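Side-chain contacts in putative 2OG-Fe(II) oxygenase family protein (Caulobacter crescentus CB15, PDB 3OOX), which probably acts as an iron(II)- and 2-oxoglutarate-dependent oxygenase that forms ethene from 2-oxoglutarate and oxidises L-arginine: residues V10-S13 against L14-K17; S39-D42 against L43-R47. All coordinates share one frame; numbering follows the deposited sequence.

In the fold
From the N terminus, the strand 10-11 turns straight into the short helix 13-17, and interaction 1 is that turn. The chain then runs through helix 19-33 and strand 35-39. Helices 13-17 and 19-33 lie between the two strands, which run parallel: a beta-alpha-beta crossover. Interaction 2 follows, where the chain leaves strand 35-39 and enters helix 45-59. The two contacts are in series; neither nests in the other. They meet side by side at the strand ends: Phe-12 N is 2.8 Å from Ser-39 O, and Ser-11 OG is 2.6 Å from Asp-40 OD2, both probable hydrogen bonds. Helix 127-152 packs against both.

Interaction 1 of 2, residues V10-S13 against L14-K17; sequences VSFS and LYAK
Phe-12 and Tyr-15 lie side by side and point the same way. CB of Tyr-15 sits over one face of the Phe-12 ring, 4.0 Å from its centroid, in a CH-pi contact. The two ring planes are only 18° apart but slid so far that they barely overlap. Each ring has its CG anti to the backbone N (chi1 -176° for Phe-12, 174° for Tyr-15), which sends both the same way from neighbouring turns of the chain. On another side, Leu-14 lays its CB and CG against Ser-11 O, and its CD1 reaches CG1 of Val-10 at 4.3 Å.

The backbone sets these positions. Leu-14 N donates to Ser-11 O at 3.0 Å, and Tyr-15 N to Phe-12 O at 2.9 Å. Lys-17 N bonds to Ser-13 O at 3.1 Å. The extended Lys-17 chain runs back along Ser-13, and one water joins its NZ to Ser-13 OG. A second water links Phe-12 O to Ala-16 N.

Further out, Met-141 and Lys-144 of helix 127-152 touch Phe-12, and Glu-147 takes the Tyr-15 hydroxyl. Leu-14 packs on Arg-21 and Phe-22 of helix 19-33. Ser-11 OG, also bonded to Asp-40, accepts from Ser-13 N at 3.0 Å. This is a serine capping bond at a strand-to-helix turn, where strand 10-11, at the edge of the larger sheet, passes into helix 13-17.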
ATOM      1  N   VAL A  10     -14.652  -9.476   3.538  1.00 24.72           N
ATOM      2  CA  VAL A  10     -15.872  -8.687   3.721  1.00 25.14           C
ATOM      3  C   VAL A  10     -16.249  -8.178   2.333  1.00 22.55           C
ATOM      4  O   VAL A  10     -15.446  -7.580   1.653  1.00 23.74           O
ATOM      5  CB  VAL A  10     -15.652  -7.508   4.680  1.00 25.89           C
ATOM      6  CG1 VAL A  10     -16.936  -6.614   4.832  1.00 21.92           C
ATOM      7  CG2 VAL A  10     -15.179  -7.997   6.063  1.00 29.49           C
ATOM      8  N   SER A  11     -17.480  -8.454   1.883  1.00 21.81           N
ATOM      9  CA  SER A  11     -17.879  -8.069   0.544  1.00 22.56           C
ATOM     10  C   SER A  11     -18.121  -6.563   0.421  1.00 24.65           C
ATOM     11  O   SER A  11     -18.899  -5.998   1.179  1.00 24.75           O
ATOM     12  CB  SER A  11     -19.159  -8.804   0.112  1.00 22.02           C
ATOM     13  OG  SER A  11     -19.531  -8.361  -1.177  1.00 24.95           O
ATOM     14  N   PHE A  12     -17.487  -5.974  -0.583  1.00 23.74           N
ATOM     15  CA  PHE A  12     -17.737  -4.593  -0.952  1.00 24.81           C
ATOM     16  C   PHE A  12     -19.217  -4.368  -1.333  1.00 24.15           C
ATOM     17  O   PHE A  12     -19.675  -3.241  -1.303  1.00 23.74           O
ATOM     18  CB  PHE A  12     -16.789  -4.141  -2.065  1.00 24.31           C
ATOM     19  CG  PHE A  12     -16.938  -2.697  -2.422  1.00 19.11           C
ATOM     20  CD1 PHE A  12     -16.574  -1.704  -1.518  1.00 20.68           C
ATOM     21  CD2 PHE A  12     -17.479  -2.322  -3.622  1.00 22.10           C
ATOM     22  CE1 PHE A  12     -16.735  -0.356  -1.835  1.00 23.62           C
ATOM     23  CE2 PHE A  12     -17.663  -0.974  -3.932  1.00 25.26           C
ATOM     24  CZ  PHE A  12     -17.284  -0.009  -3.049  1.00 23.28           C
ATOM     25  N   SER A  13     -19.966  -5.416  -1.664  1.00 25.65           N
ATOM     26  CA  SER A  13     -21.394  -5.233  -1.974  1.00 26.61           C
ATOM     27  C   SER A  13     -22.136  -4.617  -0.769  1.00 25.98           C
ATOM     28  O   SER A  13     -23.166  -3.939  -0.937  1.00 25.08           O
ATOM     29  CB  SER A  13     -22.008  -6.574  -2.402  1.00 27.10           C
ATOM     30  OG  SER A  13     -22.070  -7.462  -1.308  1.00 29.08           O
ATOM     31  N   LEU A  14     -21.608  -4.821   0.439  1.00 24.73           N
ATOM     32  CA  LEU A  14     -22.193  -4.277   1.642  1.00 23.18           C
ATOM     33  C   LEU A  14     -22.025  -2.763   1.766  1.00 22.49           C
ATOM     34  O   LEU A  14     -22.749  -2.137   2.531  1.00 22.68           O
ATOM     35  CB  LEU A  14     -21.646  -4.960   2.905  1.00 23.58           C
ATOM     36  CG  LEU A  14     -21.937  -6.464   3.001  1.00 26.00           C
ATOM     37  CD1 LEU A  14     -21.197  -7.035   4.213  1.00 30.47           C
ATOM     38  CD2 LEU A  14     -23.430  -6.859   3.054  1.00 25.54           C
ATOM     39  N   TYR A  15     -21.060  -2.174   1.056  1.00 22.60           N
ATOM     40  CA  TYR A  15     -20.846  -0.730   1.123  1.00 23.76           C
ATOM     41  C   TYR A  15     -22.144   0.021   0.787  1.00 22.31           C
ATOM     42  O   TYR A  15     -22.515   0.931   1.517  1.00 21.54           O
ATOM     43  CB  TYR A  15     -19.687  -0.332   0.203  1.00 22.45           C
ATOM     44  CG  TYR A  15     -19.467   1.165   0.068  1.00 21.02           C
ATOM     45  CD1 TYR A  15     -18.625   1.845   0.933  1.00 20.59           C
ATOM     46  CD2 TYR A  15     -20.086   1.883  -0.947  1.00 23.25           C
ATOM     47  CE1 TYR A  15     -18.425   3.244   0.788  1.00 21.68           C
ATOM     48  CE2 TYR A  15     -19.878   3.241  -1.109  1.00 26.01           C
ATOM     49  CZ  TYR A  15     -19.061   3.920  -0.247  1.00 22.74           C
ATOM     50  OH  TYR A  15     -18.902   5.300  -0.418  1.00 22.77           O
ATOM     51  N   ALA A  16     -22.830  -0.399  -0.275  1.00 23.04           N
ATOM     52  CA  ALA A  16     -24.148   0.146  -0.649  1.00 23.08           C
ATOM     53  C   ALA A  16     -25.284  -0.569   0.076  1.00 25.18           C
ATOM     54  O   ALA A  16     -26.237   0.079   0.515  1.00 23.60           O
ATOM     55  CB  ALA A  16     -24.353   0.056  -2.172  1.00 24.60           C
ATOM     56  N   LYS A  17     -25.221  -1.908   0.188  1.00 24.21           N
ATOM     57  CA  LYS A  17     -26.381  -2.638   0.696  1.00 25.30           C
ATOM     58  C   LYS A  17     -26.610  -2.498   2.197  1.00 24.62           C
ATOM     59  O   LYS A  17     -27.760  -2.538   2.663  1.00 26.41           O
ATOM     60  CB  LYS A  17     -26.313  -4.141   0.359  1.00 27.08           C
ATOM     61  CG  LYS A  17     -26.551  -4.496  -1.076  1.00 31.44           C
ATOM     62  CD  LYS A  17     -26.417  -6.025  -1.258  1.00 39.53           C
ATOM     63  CE  LYS A  17     -26.543  -6.428  -2.727  1.00 46.62           C
ATOM     64  NZ  LYS A  17     -26.094  -7.845  -2.983  1.00 44.61           N
TER
HETATM   65  O   HOH W   1     -21.465  -1.626  -2.799  1.00 26.01           O
HETATM   66  O   HOH W   2     -24.362  -8.674  -0.698  1.00 42.76           O

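Interaction 2 of 2, residues S39-D42 against L43-R47; sequences SDYD and LDQAR. With EDO (1,2-ethanediol), chain E.
Tyr-41 and Gln-45 meet through a short hydrogen bond, Tyr-41 OH to Gln-45 OE1 at 2.6 Å. The hydroxyl lies in the plane of the amide carbonyl and uses a lone pair of OE1, with a C=O...donor angle of 134°. OE1 in turn sits at the edge of the phenol ring, in its plane; ring and amide planes are 39° apart. The Gln-45 chain bends at chi2 (65°), which folds the amide back toward the tyrosine. Its NE2 donates to Asp-49 one helical turn on.

Water extends the polar contact. One molecule donates to Tyr-41 OH and accepts from Gln-45 NE2 at 3.0 Å, closing a ring with the direct bond. Another donates to both Tyr-41 O and Leu-43 O, joining the two carbonyls across the bend.

Residues 40-44 link strand 35-39 to helix 45-59. Asp-44 is the N-cap of that helix, and its OD1 accepts from Ala-46 N in a weak capping bond.

Apolar contact comes from Leu-43. In one of its two conformers the side chain crosses Tyr-41 at about a right angle, with CD1 of Leu-43 3.9 Å from CB of Tyr-41. Leu-43 also packs on Met-141 and Ser-137 of helix 127-152, and Ile-48 touches both Leu-43 and Tyr-41. A phenylalanine in place of Tyr-41 would probably leave Gln-45 OE1 without its hydroxyl donor and set the amide freer to turn.

OD2 of Asp-42 accepts a hydrogen bond from a 1,2-ethanediol, probably from the crystallisation liquor, though the distance is too short to trust. The same molecule is hydrogen-bonded to Lys-144 NZ.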
ATOM      1  N   SER A  39     -13.671  -8.276  -0.689  1.00 23.56           N
ATOM      2  CA  SER A  39     -14.062  -9.021  -1.889  1.00 25.72           C
ATOM      3  C   SER A  39     -15.106  -8.229  -2.689  1.00 25.91           C
ATOM      4  O   SER A  39     -15.610  -7.203  -2.214  1.00 23.60           O
ATOM      5  CB  SER A  39     -14.615 -10.368  -1.469  1.00 25.65           C
ATOM      6  OG  SER A  39     -15.751 -10.201  -0.645  1.00 26.52           O
ATOM      7  N   ASP A  40     -15.363  -8.670  -3.917  1.00 25.77           N
ATOM      8  CA  ASP A  40     -16.433  -8.124  -4.762  1.00 27.61           C
ATOM      9  C   ASP A  40     -16.264  -6.616  -5.016  1.00 26.55           C
ATOM     10  O   ASP A  40     -17.235  -5.859  -4.943  1.00 27.72           O
ATOM     11  CB  ASP A  40     -17.813  -8.398  -4.152  1.00 28.89           C
ATOM     12  CG  ASP A  40     -18.092  -9.860  -3.931  1.00 30.10           C
ATOM     13  OD1 ASP A  40     -17.645 -10.698  -4.755  1.00 33.11           O
ATOM     14  OD2 ASP A  40     -18.777 -10.168  -2.929  1.00 28.84           O
ATOM     15  N   TYR A  41     -15.047  -6.189  -5.341  1.00 26.22           N
ATOM     16  CA  TYR A  41     -14.807  -4.759  -5.632  1.00 25.29           C
ATOM     17  C   TYR A  41     -15.460  -4.416  -6.957  1.00 28.54           C
ATOM     18  O   TYR A  41     -15.764  -5.305  -7.767  1.00 29.14           O
ATOM     19  CB  TYR A  41     -13.320  -4.378  -5.615  1.00 26.15           C
ATOM     20  CG  TYR A  41     -12.356  -5.207  -6.471  1.00 24.02           C
ATOM     21  CD1 TYR A  41     -12.493  -5.291  -7.856  1.00 24.67           C
ATOM     22  CD2 TYR A  41     -11.282  -5.874  -5.880  1.00 21.19           C
ATOM     23  CE1 TYR A  41     -11.583  -6.023  -8.633  1.00 25.74           C
ATOM     24  CE2 TYR A  41     -10.371  -6.602  -6.645  1.00 25.14           C
ATOM     25  CZ  TYR A  41     -10.522  -6.671  -8.019  1.00 24.84           C
ATOM     26  OH  TYR A  41      -9.612  -7.397  -8.775  1.00 24.53           O
ATOM     27  N   ASP A  42     -15.685  -3.130  -7.184  1.00 30.87           N
ATOM     28  CA  ASP A  42     -16.384  -2.715  -8.403  1.00 32.22           C
ATOM     29  C   ASP A  42     -15.451  -2.123  -9.442  1.00 31.73           C
ATOM     30  O   ASP A  42     -15.920  -1.617 -10.474  1.00 31.96           O
ATOM     31  CB  ASP A  42     -17.549  -1.756  -8.072  1.00 34.14           C
ATOM     32  CG  ASP A  42     -17.094  -0.455  -7.480  1.00 35.80           C
ATOM     33  OD1 ASP A  42     -15.910  -0.341  -7.094  1.00 32.68           O
ATOM     34  OD2 ASP A  42     -17.943   0.469  -7.382  1.00 39.59           O
ATOM     35  N   LEU A  43     -14.136  -2.206  -9.182  1.00 28.28           N
ATOM     36  CA  LEU A  43     -13.132  -1.723 -10.122  0.50 27.19           C
ATOM     37  C   LEU A  43     -13.231  -2.533 -11.398  1.00 27.85           C
ATOM     38  O   LEU A  43     -13.386  -3.729 -11.351  1.00 27.59           O
ATOM     39  CB  LEU A  43     -11.716  -1.881  -9.565  0.50 26.49           C
ATOM     40  CG  LEU A  43     -11.210  -0.924  -8.489  0.50 25.50           C
ATOM     41  CD1 LEU A  43     -11.934  -1.103  -7.153  0.50 30.71           C
ATOM     42  CD2 LEU A  43      -9.714  -1.197  -8.335  0.50 26.27           C
ATOM     43  N   ASP A  44     -13.126  -1.863 -12.531  1.00 28.97           N
ATOM     44  CA  ASP A  44     -13.172  -2.519 -13.832  1.00 28.16           C
ATOM     45  C   ASP A  44     -11.945  -3.426 -13.991  1.00 28.78           C
ATOM     46  O   ASP A  44     -10.816  -2.918 -14.130  1.00 29.40           O
ATOM     47  CB  ASP A  44     -13.183  -1.429 -14.911  1.00 30.70           C
ATOM     48  CG  ASP A  44     -13.317  -1.968 -16.320  1.00 32.47           C
ATOM     49  OD1 ASP A  44     -13.052  -3.165 -16.578  1.00 35.92           O
ATOM     50  OD2 ASP A  44     -13.694  -1.148 -17.183  1.00 43.14           O
ATOM     51  N   GLN A  45     -12.165  -4.741 -13.976  1.00 28.72           N
ATOM     52  CA  GLN A  45     -11.049  -5.690 -14.067  1.00 27.93           C
ATOM     53  C   GLN A  45     -10.258  -5.588 -15.362  1.00 30.99           C
ATOM     54  O   GLN A  45      -9.033  -5.749 -15.376  1.00 27.63           O
ATOM     55  CB  GLN A  45     -11.512  -7.119 -13.853  1.00 28.40           C
ATOM     56  CG  GLN A  45     -10.383  -8.111 -13.616  1.00 29.46           C
ATOM     57  CD  GLN A  45      -9.653  -7.808 -12.327  1.00 30.37           C
ATOM     58  OE1 GLN A  45     -10.288  -7.669 -11.283  1.00 26.68           O
ATOM     59  NE2 GLN A  45      -8.325  -7.710 -12.385  1.00 26.08           N
ATOM     60  N   ALA A  46     -10.928  -5.330 -16.482  1.00 29.29           N
ATOM     61  CA  ALA A  46     -10.182  -5.135 -17.713  1.00 29.74           C
ATOM     62  C   ALA A  46      -9.194  -3.958 -17.657  1.00 28.41           C
ATOM     63  O   ALA A  46      -8.103  -4.027 -18.220  1.00 29.28           O
ATOM     64  CB  ALA A  46     -11.170  -4.982 -18.898  1.00 32.08           C
ATOM     65  N   ARG A  47      -9.543  -2.900 -16.930  1.00 29.20           N
ATOM     66  CA  ARG A  47      -8.651  -1.761 -16.807  0.50 25.97           C
ATOM     67  C   ARG A  47      -7.559  -2.023 -15.760  1.00 25.69           C
ATOM     68  O   ARG A  47      -6.420  -1.564 -15.941  1.00 25.90           O
ATOM     69  CB  ARG A  47      -9.431  -0.488 -16.516  0.50 25.52           C
ATOM     70  CG  ARG A  47     -10.404  -0.131 -17.640  0.50 26.40           C
ATOM     71  CD  ARG A  47     -11.034   1.239 -17.431  0.50 26.40           C
ATOM     72  NE  ARG A  47     -10.124   2.311 -17.819  0.50 30.96           N
ATOM     73  CZ  ARG A  47     -10.487   3.569 -18.046  0.50 35.98           C
ATOM     74  NH1 ARG A  47     -11.754   3.943 -17.912  0.50 39.34           N
ATOM     75  NH2 ARG A  47      -9.572   4.463 -18.395  0.50 36.63           N
TER
HETATM   76  C1  EDO E 320     -19.812   3.715  -4.681  1.00 31.34           C
HETATM   77  O1  EDO E 320     -19.323   4.682  -5.619  1.00 41.87           O
HETATM   78  C2  EDO E 320     -19.791   2.330  -5.314  1.00 36.97           C
HETATM   79  O2  EDO E 320     -18.426   1.948  -5.582  1.00 31.29           O
HETATM   80  O   HOH W   3      -6.916  -7.821  -9.772  1.00 27.85           O
HETATM   81  O   HOH W   4     -15.035  -5.617 -10.847  1.00 35.18           O